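Local coordinates for putative uncharacterized protein PH0734 (Pyrococcus horikoshii, PDB 3D79) that is of uncharacterised function but carries Pre-PUA-like and PUA domains and probably binds RNA, at residues A[25-30]-A[72-77]; A[76-81]-A[172-177]. All coordinates share one frame; numbering follows the deposited sequence.

Interaction 1 of 2, residues A[25-30]-A[72-77]; sequences IAQLSQ and DLIFPL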
ATOM      1  N   ILE A  25       9.462  -1.645  10.959  1.00 14.85           N
ATOM      2  CA  ILE A  25       9.504  -3.105  10.883  1.00 14.67           C
ATOM      3  C   ILE A  25       8.326  -3.733  11.636  1.00 14.69           C
ATOM      4  O   ILE A  25       7.669  -4.646  11.127  1.00 14.29           O
ATOM      5  CB  ILE A  25      10.844  -3.655  11.409  1.00 14.77           C
ATOM      6  CG1 ILE A  25      11.977  -3.237  10.470  1.00 15.03           C
ATOM      7  CG2 ILE A  25      10.793  -5.181  11.561  1.00 15.69           C
ATOM      8  CD1 ILE A  25      13.372  -3.485  11.044  1.00 15.59           C
ATOM      9  N   ALA A  26       8.066  -3.230  12.842  1.00 14.82           N
ATOM     10  CA  ALA A  26       6.952  -3.709  13.657  1.00 15.29           C
ATOM     11  C   ALA A  26       5.615  -3.555  12.923  1.00 15.46           C
ATOM     12  O   ALA A  26       4.819  -4.495  12.865  1.00 15.91           O
ATOM     13  CB  ALA A  26       6.927  -2.976  14.979  1.00 15.28           C
ATOM     14  N   GLN A  27       5.397  -2.383  12.335  1.00 15.84           N
ATOM     15  CA  GLN A  27       4.170  -2.106  11.587  1.00 16.55           C
ATOM     16  C   GLN A  27       4.014  -3.038  10.385  1.00 16.50           C
ATOM     17  O   GLN A  27       2.957  -3.630  10.188  1.00 16.93           O
ATOM     18  CB  GLN A  27       4.119  -0.643  11.140  1.00 16.66           C
ATOM     19  CG  GLN A  27       3.853   0.349  12.265  1.00 17.59           C
ATOM     20  CD  GLN A  27       3.825   1.791  11.782  1.00 17.75           C
ATOM     21  OE1 GLN A  27       3.222   2.105  10.754  1.00 18.35           O
ATOM     22  NE2 GLN A  27       4.469   2.679  12.534  1.00 21.13           N
ATOM     23  N   LEU A  28       5.079  -3.183   9.598  1.00 16.58           N
ATOM     24  CA  LEU A  28       5.057  -4.054   8.424  1.00 16.63           C
ATOM     25  C   LEU A  28       4.809  -5.509   8.810  1.00 17.08           C
ATOM     26  O   LEU A  28       4.052  -6.217   8.148  1.00 17.32           O
ATOM     27  CB  LEU A  28       6.373  -3.939   7.650  1.00 16.45           C
ATOM     28  CG  LEU A  28       6.676  -2.609   6.954  1.00 15.54           C
ATOM     29  CD1 LEU A  28       8.117  -2.603   6.494  1.00 15.57           C
ATOM     30  CD2 LEU A  28       5.730  -2.356   5.773  1.00 16.21           C
ATOM     31  N   SER A  29       5.441  -5.944   9.896  1.00 17.27           N
ATOM     32  CA  SER A  29       5.285  -7.319  10.369  1.00 17.99           C
ATOM     33  C   SER A  29       3.850  -7.624  10.786  1.00 17.74           C
ATOM     34  O   SER A  29       3.340  -8.713  10.519  1.00 17.91           O
ATOM     35  CB  SER A  29       6.261  -7.613  11.513  1.00 17.83           C
ATOM     36  OG  SER A  29       7.604  -7.557  11.043  1.00 20.20           O
ATOM     37  N   GLN A  30       3.198  -6.659  11.425  1.00 18.14           N
ATOM     38  CA  GLN A  30       1.804  -6.836  11.816  1.00 18.45           C
ATOM     39  C   GLN A  30       0.900  -6.929  10.588  1.00 18.34           C
ATOM     40  O   GLN A  30       0.006  -7.777  10.527  1.00 18.62           O
ATOM     41  CB  GLN A  30       1.337  -5.704  12.725  1.00 18.77           C
ATOM     42  CG  GLN A  30      -0.067  -5.934  13.274  1.00 21.08           C
ATOM     43  CD  GLN A  30      -0.578  -4.752  14.063  1.00 23.72           C
ATOM     44  OE1 GLN A  30      -0.750  -3.661  13.524  1.00 25.82           O
ATOM     45  NE2 GLN A  30      -0.842  -4.969  15.350  1.00 25.28           N
ATOM     46  N   ASP A  72       2.868   9.015  12.033  1.00 29.25           N
ATOM     47  CA  ASP A  72       3.780   7.955  12.454  1.00 28.51           C
ATOM     48  C   ASP A  72       3.451   6.609  11.810  1.00 27.32           C
ATOM     49  O   ASP A  72       4.074   5.592  12.139  1.00 27.78           O
ATOM     50  CB  ASP A  72       3.825   7.842  13.987  1.00 28.99           C
ATOM     51  CG  ASP A  72       2.548   7.266  14.578  1.00 30.29           C
ATOM     52  OD1 ASP A  72       2.636   6.571  15.616  1.00 32.62           O
ATOM     53  OD2 ASP A  72       1.460   7.506  14.020  1.00 31.48           O
ATOM     54  N   LEU A  73       2.497   6.610  10.877  1.00 25.28           N
ATOM     55  CA  LEU A  73       2.059   5.369  10.229  1.00 23.15           C
ATOM     56  C   LEU A  73       2.593   5.235   8.809  1.00 21.55           C
ATOM     57  O   LEU A  73       2.553   6.186   8.030  1.00 20.58           O
ATOM     58  CB  LEU A  73       0.529   5.262  10.219  1.00 23.51           C
ATOM     59  CG  LEU A  73      -0.206   5.202  11.565  1.00 23.88           C
ATOM     60  CD1 LEU A  73      -1.702   5.077  11.322  1.00 24.61           C
ATOM     61  CD2 LEU A  73       0.290   4.058  12.438  1.00 24.70           C
ATOM     62  N   ILE A  74       3.084   4.039   8.485  1.00 19.47           N
ATOM     63  CA  ILE A  74       3.676   3.789   7.177  1.00 17.82           C
ATOM     64  C   ILE A  74       2.911   2.726   6.381  1.00 16.40           C
ATOM     65  O   ILE A  74       2.153   1.923   6.941  1.00 15.75           O
ATOM     66  CB  ILE A  74       5.194   3.397   7.270  1.00 17.72           C
ATOM     67  CG1 ILE A  74       5.402   2.132   8.108  1.00 18.13           C
ATOM     68  CG2 ILE A  74       6.016   4.540   7.857  1.00 18.41           C
ATOM     69  CD1 ILE A  74       5.241   0.842   7.345  1.00 19.84           C
ATOM     70  N   PHE A  75       3.127   2.737   5.070  1.00 15.12           N
ATOM     71  CA  PHE A  75       2.609   1.697   4.186  1.00 14.34           C
ATOM     72  C   PHE A  75       3.431   1.698   2.903  1.00 13.68           C
ATOM     73  O   PHE A  75       3.916   2.746   2.489  1.00 13.32           O
ATOM     74  CB  PHE A  75       1.129   1.923   3.860  1.00 14.36           C
ATOM     75  CG  PHE A  75       0.423   0.683   3.383  1.00 14.31           C
ATOM     76  CD1 PHE A  75       0.148  -0.359   4.267  1.00 14.38           C
ATOM     77  CD2 PHE A  75       0.033   0.552   2.050  1.00 15.16           C
ATOM     78  CE1 PHE A  75      -0.494  -1.513   3.837  1.00 14.59           C
ATOM     79  CE2 PHE A  75      -0.613  -0.597   1.611  1.00 15.52           C
ATOM     80  CZ  PHE A  75      -0.880  -1.633   2.505  1.00 14.74           C
ATOM     81  N   PRO A  76       3.623   0.519   2.277  1.00 13.48           N
ATOM     82  CA  PRO A  76       4.357   0.527   1.008  1.00 13.26           C
ATOM     83  C   PRO A  76       3.785   1.463  -0.059  1.00 13.21           C
ATOM     84  O   PRO A  76       2.565   1.568  -0.213  1.00 13.46           O
ATOM     85  CB  PRO A  76       4.246  -0.930   0.531  1.00 13.57           C
ATOM     86  CG  PRO A  76       4.090  -1.710   1.781  1.00 13.21           C
ATOM     87  CD  PRO A  76       3.252  -0.852   2.685  1.00 13.50           C
ATOM     88  N   LEU A  77       4.676   2.126  -0.789  1.00 13.43           N
ATOM     89  CA  LEU A  77       4.296   2.926  -1.953  1.00 13.70           C
ATOM     90  C   LEU A  77       3.808   2.037  -3.089  1.00 13.54           C
ATOM     91  O   LEU A  77       4.119   0.842  -3.133  1.00 14.08           O
ATOM     92  CB  LEU A  77       5.489   3.744  -2.453  1.00 13.70           C
ATOM     93  CG  LEU A  77       6.027   4.836  -1.524  1.00 15.19           C
ATOM     94  CD1 LEU A  77       7.372   5.311  -2.018  1.00 16.56           C
ATOM     95  CD2 LEU A  77       5.044   6.004  -1.406  1.00 15.85           C
TER
HETATM   96  O   HOH W   1       1.069   1.220   9.395  1.00 20.08           O
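The side-chain amide of Gln27 lies against the start of strand 73-76 and uses both of its polar atoms there. Asp72 O lies close to the amide plane and accepts from NE2 at 3.0 Å; the bond is nearly straight. Gln27 OE1 takes the N-H of Ile74, also at 3.0 Å, with that N tilted 15° from the carbonyl plane. CG1 of Ile74 comes up beside the same OE1, at 3.4 Å. Phe75 leaves the strand on the side away from the helix, and Pro76 CD rests on one face of its ring, offset toward the rim. Beyond CG the Gln27 chain runs extended (chi2 179°), which carries the amide from the helix to the strand. A water donates to Gln27 OE1 at 2.7 Å and to Ile74 O, so OE1 accepts two hydrogen bonds. Next to this polar part the contact is apolar. CD2 of Leu28 meets CD1 of Ile74 at 3.6 Å, the two side chains crossing at about a right angle, and reaches Pro76 CD more loosely at 4.2 Å. Phe67, Ala37 and Met40 also touch Leu28, and Ile24 and Met31 touch Ile74. The helix crosses the strand at -57°, within the range of the Pre-PUA-like domain. With an alanine here instead of Gln27, Ile74 N and Asp72 O would probably lose their mates, and the bridging water one of its two acceptors. Phe75 pairs through its backbone with Ile68 of strand 64-70, whereas Asp72 O and Ile74 N bond to Gln27. The glutamine amide therefore does at this outermost strand what the backbone of a further strand would do: it gives one N-H and takes one.

Interaction 2 of 2, residues A[76-81]-A[172-177]; sequences PLVIAL and KIWEVT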
ATOM      1  N   PRO A  76       3.623   0.519   2.277  1.00 13.48           N
ATOM      2  CA  PRO A  76       4.357   0.527   1.008  1.00 13.26           C
ATOM      3  C   PRO A  76       3.785   1.463  -0.059  1.00 13.21           C
ATOM      4  O   PRO A  76       2.565   1.568  -0.213  1.00 13.46           O
ATOM      5  CB  PRO A  76       4.246  -0.930   0.531  1.00 13.57           C
ATOM      6  CG  PRO A  76       4.090  -1.710   1.781  1.00 13.21           C
ATOM      7  CD  PRO A  76       3.252  -0.852   2.685  1.00 13.50           C
ATOM      8  N   LEU A  77       4.676   2.126  -0.789  1.00 13.43           N
ATOM      9  CA  LEU A  77       4.296   2.926  -1.953  1.00 13.70           C
ATOM     10  C   LEU A  77       3.808   2.037  -3.089  1.00 13.54           C
ATOM     11  O   LEU A  77       4.119   0.842  -3.133  1.00 14.08           O
ATOM     12  CB  LEU A  77       5.489   3.744  -2.453  1.00 13.70           C
ATOM     13  CG  LEU A  77       6.027   4.836  -1.524  1.00 15.19           C
ATOM     14  CD1 LEU A  77       7.372   5.311  -2.018  1.00 16.56           C
ATOM     15  CD2 LEU A  77       5.044   6.004  -1.406  1.00 15.85           C
ATOM     16  N   VAL A  78       3.054   2.624  -4.017  1.00 13.68           N
ATOM     17  CA  VAL A  78       2.608   1.885  -5.203  1.00 13.85           C
ATOM     18  C   VAL A  78       3.809   1.374  -6.012  1.00 14.00           C
ATOM     19  O   VAL A  78       3.791   0.227  -6.475  1.00 14.55           O
ATOM     20  CB  VAL A  78       1.601   2.694  -6.074  1.00 13.98           C
ATOM     21  CG1 VAL A  78       1.182   1.894  -7.308  1.00 15.21           C
ATOM     22  CG2 VAL A  78       0.359   3.029  -5.253  1.00 13.43           C
ATOM     23  N   ILE A  79       4.846   2.199  -6.161  1.00 14.44           N
ATOM     24  CA  ILE A  79       6.065   1.772  -6.875  1.00 15.33           C
ATOM     25  C   ILE A  79       6.730   0.557  -6.209  1.00 15.11           C
ATOM     26  O   ILE A  79       7.142  -0.389  -6.901  1.00 15.37           O
ATOM     27  CB  ILE A  79       7.079   2.938  -7.121  1.00 15.42           C
ATOM     28  CG1 ILE A  79       8.202   2.493  -8.075  1.00 17.26           C
ATOM     29  CG2 ILE A  79       7.659   3.468  -5.820  1.00 15.98           C
ATOM     30  CD1 ILE A  79       7.704   2.004  -9.433  1.00 18.63           C
ATOM     31  N   ALA A  80       6.806   0.571  -4.875  1.00 14.76           N
ATOM     32  CA  ALA A  80       7.375  -0.546  -4.115  1.00 15.00           C
ATOM     33  C   ALA A  80       6.588  -1.838  -4.354  1.00 14.92           C
ATOM     34  O   ALA A  80       7.171  -2.908  -4.583  1.00 14.48           O
ATOM     35  CB  ALA A  80       7.420  -0.216  -2.634  1.00 14.95           C
ATOM     36  N   LEU A  81       5.261  -1.729  -4.309  1.00 14.69           N
ATOM     37  CA  LEU A  81       4.391  -2.866  -4.579  1.00 15.07           C
ATOM     38  C   LEU A  81       4.476  -3.305  -6.042  1.00 15.87           C
ATOM     39  O   LEU A  81       4.355  -4.499  -6.342  1.00 15.47           O
ATOM     40  CB  LEU A  81       2.945  -2.533  -4.196  1.00 14.92           C
ATOM     41  CG  LEU A  81       2.715  -2.326  -2.691  1.00 14.28           C
ATOM     42  CD1 LEU A  81       1.324  -1.754  -2.442  1.00 13.58           C
ATOM     43  CD2 LEU A  81       2.912  -3.613  -1.891  1.00 15.19           C
ATOM     44  N   LYS A 172       0.842  12.383  -8.174  1.00 21.14           N
ATOM     45  CA  LYS A 172       2.064  13.165  -8.042  1.00 21.40           C
ATOM     46  C   LYS A 172       3.151  12.462  -7.224  1.00 20.96           C
ATOM     47  O   LYS A 172       4.341  12.622  -7.502  1.00 20.90           O
ATOM     48  CB  LYS A 172       1.759  14.559  -7.490  1.00 21.71           C
ATOM     49  CG  LYS A 172       1.195  15.515  -8.540  1.00 24.18           C
ATOM     50  CD  LYS A 172       2.228  15.820  -9.627  1.00 27.76           C
ATOM     51  CE  LYS A 172       1.614  16.561 -10.807  1.00 29.80           C
ATOM     52  NZ  LYS A 172       2.551  16.642 -11.967  1.00 31.60           N
ATOM     53  N   ILE A 173       2.739  11.675  -6.231  1.00 20.25           N
ATOM     54  CA  ILE A 173       3.682  10.842  -5.470  1.00 19.84           C
ATOM     55  C   ILE A 173       4.342   9.807  -6.394  1.00 20.06           C
ATOM     56  O   ILE A 173       5.563   9.606  -6.354  1.00 19.31           O
ATOM     57  CB  ILE A 173       2.995  10.153  -4.271  1.00 19.86           C
ATOM     58  CG1 ILE A 173       2.514  11.205  -3.259  1.00 19.75           C
ATOM     59  CG2 ILE A 173       3.946   9.160  -3.598  1.00 19.16           C
ATOM     60  CD1 ILE A 173       1.578  10.688  -2.160  1.00 20.08           C
ATOM     61  N   TRP A 174       3.528   9.172  -7.234  1.00 20.32           N
ATOM     62  CA  TRP A 174       4.013   8.235  -8.247  1.00 21.06           C
ATOM     63  C   TRP A 174       5.047   8.893  -9.158  1.00 21.82           C
ATOM     64  O   TRP A 174       6.104   8.322  -9.411  1.00 21.54           O
ATOM     65  CB  TRP A 174       2.837   7.692  -9.067  1.00 21.32           C
ATOM     66  CG  TRP A 174       3.226   6.808 -10.221  1.00 21.47           C
ATOM     67  CD1 TRP A 174       3.385   7.187 -11.528  1.00 21.56           C
ATOM     68  CD2 TRP A 174       3.483   5.397 -10.180  1.00 21.78           C
ATOM     69  NE1 TRP A 174       3.731   6.106 -12.298  1.00 22.13           N
ATOM     70  CE2 TRP A 174       3.794   4.992 -11.499  1.00 22.27           C
ATOM     71  CE3 TRP A 174       3.482   4.434  -9.159  1.00 21.33           C
ATOM     72  CZ2 TRP A 174       4.107   3.667 -11.824  1.00 22.17           C
ATOM     73  CZ3 TRP A 174       3.796   3.115  -9.488  1.00 21.84           C
ATOM     74  CH2 TRP A 174       4.100   2.746 -10.807  1.00 21.73           C
ATOM     75  N   GLU A 175       4.749  10.104  -9.627  1.00 22.71           N
ATOM     76  CA  GLU A 175       5.653  10.810 -10.541  1.00 24.01           C
ATOM     77  C   GLU A 175       7.065  10.935  -9.977  1.00 23.78           C
ATOM     78  O   GLU A 175       8.048  10.737 -10.700  1.00 23.97           O
ATOM     79  CB  GLU A 175       5.100  12.193 -10.904  1.00 23.91           C
ATOM     80  CG  GLU A 175       3.881  12.143 -11.818  1.00 25.80           C
ATOM     81  CD  GLU A 175       3.500  13.498 -12.392  1.00 26.19           C
ATOM     82  OE1 GLU A 175       4.279  14.467 -12.248  1.00 30.09           O
ATOM     83  OE2 GLU A 175       2.411  13.590 -12.996  1.00 29.88           O
ATOM     84  N   VAL A 176       7.162  11.238  -8.683  1.00 23.61           N
ATOM     85  CA  VAL A 176       8.458  11.491  -8.044  1.00 23.67           C
ATOM     86  C   VAL A 176       9.113  10.262  -7.399  1.00 23.51           C
ATOM     87  O   VAL A 176      10.255  10.344  -6.946  1.00 23.87           O
ATOM     88  CB  VAL A 176       8.395  12.661  -7.014  1.00 23.67           C
ATOM     89  CG1 VAL A 176       7.881  13.939  -7.678  1.00 24.12           C
ATOM     90  CG2 VAL A 176       7.551  12.297  -5.795  1.00 23.42           C
ATOM     91  N   THR A 177       8.400   9.138  -7.356  1.00 23.24           N
ATOM     92  CA  THR A 177       8.930   7.910  -6.739  1.00 22.93           C
ATOM     93  C   THR A 177       9.162   6.748  -7.718  1.00 23.52           C
ATOM     94  O   THR A 177       9.930   5.823  -7.415  1.00 23.43           O
ATOM     95  CB  THR A 177       8.022   7.407  -5.601  1.00 22.79           C
ATOM     96  OG1 THR A 177       6.694   7.213  -6.102  1.00 21.18           O
ATOM     97  CG2 THR A 177       8.006   8.399  -4.431  1.00 22.35           C
TER
HETATM   98  O   HOH W   2       4.683   5.130  -5.721  1.00 14.22           O
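Trp174 and Ile79 make the tight part of this contact. The six-membered end of the indole is pushed against the first turn of helix 78-84. Its CZ3 sits 3.6 Å from Ile79 N and also 3.6 Å from CG1 of Val78, and Val78 C lies at the ring edge, in plane. Trp174 CG is turned opposite the backbone N (chi1 175°), which brings the far end of the indole to the other helix. CD1 of Ile79 reaches CH2 of the same ring at 3.9 Å, the two side chains crossing at about a right angle. CG2 of Ile79 packs at 3.6 Å on Thr177 O. Packing is looser around Leu77, whose CD2 and CD1 touch Ile173 CG2 and Thr177 CG2, both at 4.0 Å. The tight part is nonetheless the one nearer solvent: Trp174 and Ile79 are partly exposed, whereas Leu77, Ile173 and Thr177 are buried. No direct hydrogen bond joins the two segments. Instead a water accepts the N-H of Ile79 and donates to Thr177 OG1 at 2.9 Å. OG1 in turn donates to Ile173 O, one turn back, from above the carbonyl plane. This relay gives a partner to an N-H of the first helical turn, two residues after the N-cap residue Leu77. The N-terminal end of that helix may also polarise the water. The buried side faces the sheet of the Pre-PUA-like domain. Ile58 of strand 56-61 touches Leu77, Ile173 and Thr177, and Ile68 of strand 64-70 touches Leu77 and Ile173. His167 of strand 167-168 meets Leu77, Val78 and Ile173, so the C-terminal helix lies where elements of both halves of the chain come together.

From the N terminus, helix 18-32 comes first. Interaction 1 joins it to strand 73-76 and closes a loop of 41 residues, which includes helix 34-40 and strands 47-51, 56-61 and 64-70. The chain then passes directly through Pro76 and Leu77 into helix 78-84, where interaction 2 begins. That contact closes a loop of 90 residues, including the whole of the mixed sheet, and ends on helix 172-177. The two loops follow one another and overlap only at the shared pair; neither encloses the other. Interaction 1 fastens helix to sheet within the Pre-PUA-like domain. Interaction 2 brings the C-terminal helix back to it.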